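Local coordinates for protein sugar kinase (Agrobacterium tumefaciens, PDB 2RBC) that probably transfers phosphate from ATP to a carbohydrate, as a putative sugar kinase of the ribokinase (pfkB) family, at residues 158-163 / 285-290; 177-182 / 203-208. All blocks are in the same frame, centred on the assembly; numbering follows the deposited sequence.

Contact 1 (158-163 / 285-290); sequences FDAVLV and AMAEGM
The methyl of Ala-287, in the last turn of helix 274-287, points at the start of strand 160-163 and meets CB of Ala-160 and CB of Asp-159, each 3.9 Å from Ala-287 CB. Alanine suits both sides: with nothing beyond CB, the two backbones can come to 5.3 Å between the CA atoms of Ala-160 and Ala-287. Lys-30 also touches Ala-287, and Pro-184 touches Ala-160, so the loops leading into the neighbouring strands also border the contact.

The strand is one of the inner parallel strands of the ribokinase-like alpha/beta fold, paired with 31-35 and 185-189. The helix packs on one face of this sheet, and helix 168-180 lies against the other, where Val-161 and Val-163 touch it. Ala-160, by contrast, presents its methyl to helix 274-287.

No hydrogen bond crosses between the segments. The carboxylate of Asp-159, just ahead of the strand, turns to neighbouring strand 31-35: with CG beside the backbone N (chi1 -66°), OD2 accepts a hydrogen bond from the backbone N of His-31, while CB is left to meet the helix.

Backbone bonds instead finish the helix. Gly-289, with a positive phi of 79°, forms a Schellman motif: Gly-289 N bonds to Met-286 O at 3.0 Å, and Met-290 N bonds to Ala-285 O at 2.9 Å. Glycine readily adopts this conformation, which turns the chain out of the helix just beyond the alanine contact. Glu-288 points away from the strand, and its OE1 forms a salt bridge with Arg-319.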
# COMPACT_ATOMS: atom_id res chain seq x y z
N PHE A 158 5.22 31.87 14.46
CA PHE A 158 4.59 31.73 13.16
C PHE A 158 3.84 33.01 12.78
O PHE A 158 3.50 33.82 13.62
CB PHE A 158 3.66 30.53 13.19
CG PHE A 158 4.37 29.27 13.47
CD1 PHE A 158 5.20 28.69 12.50
CD2 PHE A 158 4.26 28.66 14.70
CE1 PHE A 158 5.90 27.52 12.79
CE2 PHE A 158 4.95 27.51 14.98
CZ PHE A 158 5.76 26.93 14.03
N ASP A 159 3.64 33.19 11.48
CA ASP A 159 2.92 34.34 10.95
C ASP A 159 1.44 34.00 10.78
O ASP A 159 0.61 34.89 10.79
CB ASP A 159 3.54 34.77 9.63
CG ASP A 159 4.95 35.29 9.81
OD1 ASP A 159 5.10 36.25 10.58
OD2 ASP A 159 5.90 34.79 9.21
N ALA A 160 1.13 32.72 10.57
CA ALA A 160 -0.24 32.22 10.54
C ALA A 160 -0.22 30.76 10.90
O ALA A 160 0.84 30.14 10.88
CB ALA A 160 -0.92 32.38 9.13
N VAL A 161 -1.40 30.21 11.23
CA VAL A 161 -1.55 28.77 11.47
C VAL A 161 -2.72 28.26 10.65
O VAL A 161 -3.69 29.00 10.37
CB VAL A 161 -1.74 28.41 12.96
CG1 VAL A 161 -0.63 28.99 13.80
CG2 VAL A 161 -3.10 28.83 13.49
N LEU A 162 -2.58 27.03 10.20
CA LEU A 162 -3.62 26.33 9.45
C LEU A 162 -3.83 24.97 10.08
O LEU A 162 -2.86 24.24 10.34
CB LEU A 162 -3.21 26.19 7.99
CG LEU A 162 -4.13 25.38 7.07
CD1 LEU A 162 -5.56 25.90 7.00
CD2 LEU A 162 -3.45 25.18 5.69
N VAL A 163 -5.08 24.61 10.37
CA VAL A 163 -5.34 23.32 11.02
C VAL A 163 -6.40 22.57 10.23
O VAL A 163 -7.30 23.19 9.70
CB VAL A 163 -5.79 23.43 12.53
CG1 VAL A 163 -4.76 24.33 13.40
CG2 VAL A 163 -7.25 23.91 12.65
N ALA A 285 -1.18 33.39 1.86
CA ALA A 285 -1.68 34.72 1.42
C ALA A 285 -2.12 35.59 2.63
O ALA A 285 -1.87 36.79 2.68
CB ALA A 285 -2.82 34.56 0.41
N MSE A 286 -2.80 34.96 3.60
CA MSE A 286 -3.15 35.64 4.85
C MSE A 286 -1.93 36.08 5.67
O MSE A 286 -1.90 37.21 6.16
CB MSE A 286 -4.07 34.77 5.73
CG MSE A 286 -5.41 34.46 5.15
SE MSE A 286 -6.50 35.99 4.64
CE MSE A 286 -5.96 36.15 2.72
N ALA A 287 -0.93 35.22 5.80
CA ALA A 287 0.30 35.56 6.50
C ALA A 287 0.98 36.76 5.80
O ALA A 287 1.53 37.68 6.44
CB ALA A 287 1.23 34.33 6.58
N GLU A 288 0.85 36.80 4.47
CA GLU A 288 1.35 37.92 3.67
C GLU A 288 0.48 39.21 3.70
O GLU A 288 0.90 40.20 3.15
CB GLU A 288 1.52 37.49 2.20
CG GLU A 288 2.49 36.39 1.97
CD GLU A 288 2.63 35.97 0.51
OE1 GLU A 288 1.89 36.50 -0.37
OE2 GLU A 288 3.51 35.12 0.25
N GLY A 289 -0.72 39.16 4.27
CA GLY A 289 -1.59 40.31 4.36
C GLY A 289 -2.32 40.61 3.07
O GLY A 289 -2.66 41.76 2.78
N MSE A 290 -2.57 39.59 2.27
CA MSE A 290 -3.17 39.81 0.96
C MSE A 290 -4.68 40.07 1.09
O MSE A 290 -5.32 39.51 1.96
CB MSE A 290 -2.96 38.55 0.11
CG MSE A 290 -3.16 38.79 -1.34
SE MSE A 290 -2.65 37.22 -2.38
CE MSE A 290 -0.85 37.17 -1.77

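Contact 2 (177-182 / 203-208)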
# COMPACT_ATOMS: atom_id res chain seq x y z
N VAL A 177 -4.72 29.82 20.48
CA VAL A 177 -3.50 30.56 20.85
C VAL A 177 -3.16 31.53 19.70
O VAL A 177 -2.95 32.73 19.93
CB VAL A 177 -2.32 29.57 21.17
CG1 VAL A 177 -0.99 30.33 21.41
CG2 VAL A 177 -2.68 28.69 22.39
N ALA A 178 -3.23 31.05 18.45
CA ALA A 178 -2.89 31.91 17.32
C ALA A 178 -3.78 33.17 17.27
O ALA A 178 -3.30 34.30 17.07
CB ALA A 178 -3.00 31.11 16.00
N ARG A 179 -5.08 32.98 17.44
CA ARG A 179 -6.00 34.10 17.37
C ARG A 179 -5.74 35.09 18.51
O ARG A 179 -5.76 36.31 18.29
CB ARG A 179 -7.45 33.62 17.40
CG ARG A 179 -8.43 34.75 17.24
CD ARG A 179 -9.85 34.23 17.18
NE ARG A 179 -10.21 33.48 18.38
CZ ARG A 179 -11.38 32.88 18.55
NH1 ARG A 179 -12.30 32.92 17.59
NH2 ARG A 179 -11.64 32.22 19.67
N ALA A 180 -5.48 34.56 19.71
CA ALA A 180 -5.13 35.40 20.87
C ALA A 180 -3.90 36.24 20.57
O ALA A 180 -3.78 37.35 21.08
CB ALA A 180 -4.89 34.53 22.15
N LEU A 181 -2.97 35.71 19.79
CA LEU A 181 -1.73 36.42 19.41
C LEU A 181 -1.90 37.36 18.22
O LEU A 181 -0.94 37.98 17.77
CB LEU A 181 -0.60 35.40 19.12
CG LEU A 181 0.02 34.64 20.31
CD1 LEU A 181 0.74 33.36 19.86
CD2 LEU A 181 0.96 35.53 21.09
N GLY A 182 -3.12 37.47 17.70
CA GLY A 182 -3.38 38.38 16.60
C GLY A 182 -3.08 37.82 15.22
O GLY A 182 -3.01 38.57 14.24
N ALA A 203 -13.23 28.80 17.12
CA ALA A 203 -11.86 29.24 17.45
C ALA A 203 -11.09 29.93 16.33
O ALA A 203 -10.08 30.58 16.60
CB ALA A 203 -11.01 28.06 17.97
N ALA A 204 -11.58 29.85 15.10
CA ALA A 204 -10.83 30.30 13.92
C ALA A 204 -11.14 31.76 13.59
O ALA A 204 -12.21 32.26 13.89
CB ALA A 204 -11.13 29.41 12.71
N THR A 205 -10.19 32.43 12.95
CA THR A 205 -10.44 33.74 12.35
C THR A 205 -10.92 33.60 10.88
O THR A 205 -11.54 34.49 10.35
CB THR A 205 -9.17 34.61 12.40
OG1 THR A 205 -8.13 33.96 11.66
CG2 THR A 205 -8.68 34.86 13.86
N HIS A 206 -10.58 32.48 10.25
CA HIS A 206 -10.88 32.20 8.84
C HIS A 206 -11.21 30.74 8.70
O HIS A 206 -10.49 29.92 9.24
CB HIS A 206 -9.66 32.42 7.95
CG HIS A 206 -9.18 33.84 7.88
ND1 HIS A 206 -8.44 34.42 8.89
CD2 HIS A 206 -9.24 34.73 6.87
CE1 HIS A 206 -8.11 35.65 8.51
NE2 HIS A 206 -8.59 35.86 7.28
N ILE A 207 -12.30 30.41 8.01
CA ILE A 207 -12.61 29.00 7.72
C ILE A 207 -12.84 28.81 6.23
O ILE A 207 -13.55 29.60 5.61
CB ILE A 207 -13.87 28.50 8.46
CG1 ILE A 207 -13.87 28.83 9.95
CG2 ILE A 207 -14.09 27.00 8.19
CD1 ILE A 207 -15.22 28.56 10.67
N VAL A 208 -12.22 27.77 5.65
CA VAL A 208 -12.47 27.42 4.26
C VAL A 208 -13.06 26.04 4.33
O VAL A 208 -12.35 25.09 4.64
CB VAL A 208 -11.21 27.41 3.37
CG1 VAL A 208 -11.60 27.09 1.92
CG2 VAL A 208 -10.41 28.72 3.54
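Arg-179, in the last turn of helix 168-180, reaches along the loop that leads into strand 206-210. Its CB points toward that loop, and Arg-179 CB lies 3.9 Å from Thr-205 CG2. With CG anti to the backbone N (chi1 -176°), the chain runs outward past the threonine, bringing Arg-179 CG to 3.4 Å from Thr-205 CG2. Arg-179 CD is 3.6 Å from Thr-205 CG2, and the two side chains run antiparallel alongside each other. In the modelled conformer a bend at chi3 (59°) then puts Ala-203 O over the centre of the guanidinium, 3.3 Å from Arg-179 CZ. The N-H bonds lie in the guanidinium plane and the oxygen above it, so neither NE nor NH1 hydrogen-bonds to Ala-203 O. At the tip, Arg-179 NH2 passes 3.7 Å from Ala-203 CA, while NH1 bonds to Pro-202 O. A second conformer was deposited, so the tip's position is less certain.

Threonine suits its place by dividing its branches: CG2 faces the arginine, while OG1 is hydrogen-bonded to Ala-185 N and, in the imidazole plane, to His-206 ND1. The link joins a helix end to the entry of a sheet strand in the ribokinase-like alpha/beta layering. Its chemistry implies that arginine works here as an aliphatic stem with a flat cationic head, held by a hydrogen bond to Pro-202 O and probably by electrostatic attraction to the carbonyl oxygen lying over its face.

In the fold
Both contacts tie a helix end to the beginning of a strand in the same sheet, but from its two faces. In contact 1 helix 274-287 meets strand 160-163; in contact 2 helix 168-180, the next element after that strand, meets the approach to strand 206-210. Both are partly buried: contact 1 pairs buried Ala-160 with partly exposed Asp-159 and Ala-287, contact 2 buried alanines with a partly exposed arginine and threonine. No hydrogen bond crosses either. Contact 1 joins beta-carbons close to the sheet; contact 2 spans a wider gap, its arginine bonding to Pro-202, just before the partner segment. They touch directly: Val-161 CG2 packs 3.4 Å from Ala-178 CB, and Met-286 SE lies 3.4 Å from His-206 NE2.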